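Local structure of cytochrome P450 (Rhodococcus erythropolis, 3WEC) at residues 30-33 with 34-38. The protein is a heme monooxygenase that hydroxylates the quinoline nitrogen of an aurachin precursor, a step essential for the antibiotic activity of aurachin alkaloids. Residues are numbered along the deposited sequence; the frame is centred on the assembly and turned at random.
Sequences YARL and RTELP
Arg34 folds back over Tyr30 and Ala31, one turn earlier in helix 27-36. In the cytochrome P450 fold this is the short N-terminal helix that leads into the first strand of the five-stranded sheet. Arg34 CB lies 3.8 Å from Ala31 O. With chi1 -62°, Arg34 CG lies beside its own backbone N, which sets it 3.4 Å from Tyr30 O, the carbonyl that accepts the backbone N-H of Arg34. A bend at chi3 then turns the guanidinium back along the helix, and Ala31 CA sits over one of its faces, toward the rim, 4.1 Å from Arg34 NH2. Arg34 NE makes a long, weak ion pair with Glu334 OE1. Arg34 NH1 comes 3.3 Å from Tyr30 O, at an angle too poor for a hydrogen bond, and bonds instead to Ser330 OG of helix 328-333. The Tyr30 ring points off this turn, and its OH hydrogen-bonds to His301 ND1.

On an exposed part of the helix, Arg32 NH2 and Glu36 OE2 form an i to i+4 salt bridge at 3.0 Å. The guanidinium and carboxylate planes are 54° apart. The hydrogen bond within it, from Arg32 NH2, is weak, with an N-H...O angle of 120°. Near the helix end, Leu33 CD2 touches Leu37 CD2 at 4.0 Å.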
loop_
_atom_site.group_PDB
_atom_site.type_symbol
_atom_site.label_atom_id
_atom_site.label_comp_id
_atom_site.label_asym_id
_atom_site.label_seq_id
_atom_site.Cartn_x
_atom_site.Cartn_y
_atom_site.Cartn_z
ATOM N N TYR A 30 -6.426 -14.373 -12.897
ATOM C CA TYR A 30 -6.601 -13.018 -13.411
ATOM C C TYR A 30 -6.657 -13.050 -14.929
ATOM O O TYR A 30 -7.362 -12.251 -15.543
ATOM C CB TYR A 30 -5.425 -12.121 -12.995
ATOM C CG TYR A 30 -5.347 -11.704 -11.520
ATOM C CD1 TYR A 30 -4.129 -11.332 -10.955
ATOM C CD2 TYR A 30 -6.472 -11.646 -10.718
ATOM C CE1 TYR A 30 -4.034 -10.934 -9.636
ATOM C CE2 TYR A 30 -6.384 -11.237 -9.387
ATOM C CZ TYR A 30 -5.164 -10.886 -8.841
ATOM O OH TYR A 30 -5.085 -10.498 -7.500
ATOM N N ALA A 31 -5.884 -13.954 -15.528
ATOM C CA ALA A 31 -5.913 -14.143 -16.965
ATOM C C ALA A 31 -7.310 -14.636 -17.418
ATOM O O ALA A 31 -7.933 -13.997 -18.276
ATOM C CB ALA A 31 -4.798 -15.083 -17.418
ATOM N N ARG A 32 -7.793 -15.730 -16.808
ATOM C CA ARG A 32 -9.148 -16.263 -17.042
ATOM C C ARG A 32 -10.170 -15.132 -16.992
ATOM O O ARG A 32 -10.927 -14.958 -17.928
ATOM C CB ARG A 32 -9.536 -17.354 -16.019
ATOM C CG ARG A 32 -8.965 -18.751 -16.244
ATOM C CD ARG A 32 -9.835 -19.789 -15.551
ATOM N NE ARG A 32 -10.943 -20.183 -16.422
ATOM C CZ ARG A 32 -12.101 -20.710 -16.025
ATOM N NH1 ARG A 32 -12.352 -20.900 -14.737
ATOM N NH2 ARG A 32 -13.026 -21.032 -16.922
ATOM N N LEU A 33 -10.163 -14.358 -15.905
ATOM C CA LEU A 33 -11.026 -13.173 -15.758
ATOM C C LEU A 33 -11.032 -12.185 -16.941
ATOM O O LEU A 33 -12.096 -11.776 -17.388
ATOM C CB LEU A 33 -10.699 -12.408 -14.466
ATOM C CG LEU A 33 -11.443 -12.858 -13.207
ATOM C CD1 LEU A 33 -11.011 -12.037 -11.995
ATOM C CD2 LEU A 33 -12.951 -12.796 -13.383
ATOM N N ARG A 34 -9.856 -11.785 -17.414
ATOM C CA ARG A 34 -9.770 -10.821 -18.518
ATOM C C ARG A 34 -10.273 -11.378 -19.867
ATOM O O ARG A 34 -10.981 -10.677 -20.590
ATOM C CB ARG A 34 -8.353 -10.263 -18.643
ATOM C CG ARG A 34 -7.879 -9.497 -17.414
ATOM C CD ARG A 34 -6.678 -8.625 -17.736
ATOM N NE ARG A 34 -5.544 -9.422 -18.194
ATOM C CZ ARG A 34 -4.743 -10.106 -17.388
ATOM N NH1 ARG A 34 -4.931 -10.096 -16.078
ATOM N NH2 ARG A 34 -3.734 -10.786 -17.887
ATOM N N THR A 35 -9.927 -12.625 -20.207
ATOM C CA THR A 35 -10.394 -13.229 -21.476
ATOM C C THR A 35 -11.896 -13.538 -21.456
ATOM O O THR A 35 -12.577 -13.384 -22.484
ATOM C CB THR A 35 -9.629 -14.524 -21.867
ATOM O OG1 THR A 35 -8.222 -14.330 -21.727
ATOM C CG2 THR A 35 -9.923 -14.930 -23.321
ATOM N N GLU A 36 -12.412 -13.957 -20.297
ATOM C CA GLU A 36 -13.780 -14.505 -20.207
ATOM C C GLU A 36 -14.812 -13.641 -19.462
ATOM O O GLU A 36 -15.935 -13.469 -19.952
ATOM C CB GLU A 36 -13.744 -15.914 -19.596
ATOM C CG GLU A 36 -12.903 -16.904 -20.390
ATOM C CD GLU A 36 -12.327 -18.023 -19.539
ATOM O OE1 GLU A 36 -11.089 -18.224 -19.585
ATOM O OE2 GLU A 36 -13.110 -18.703 -18.837
ATOM N N LEU A 37 -14.418 -13.103 -18.296
ATOM C CA LEU A 37 -15.334 -12.452 -17.345
ATOM C C LEU A 37 -14.703 -11.171 -16.753
ATOM O O LEU A 37 -14.295 -11.141 -15.578
ATOM C CB LEU A 37 -15.682 -13.452 -16.234
ATOM C CG LEU A 37 -16.811 -13.274 -15.214
ATOM C CD1 LEU A 37 -18.196 -13.479 -15.825
ATOM C CD2 LEU A 37 -16.577 -14.246 -14.064
ATOM N N PRO A 38 -14.618 -10.109 -17.578
ATOM C CA PRO A 38 -13.940 -8.879 -17.185
ATOM C C PRO A 38 -14.591 -8.158 -15.983
ATOM O O PRO A 38 -13.890 -7.503 -15.200
ATOM C CB PRO A 38 -14.013 -8.018 -18.447
ATOM C CG PRO A 38 -15.188 -8.533 -19.211
ATOM C CD PRO A 38 -15.247 -10.002 -18.909
#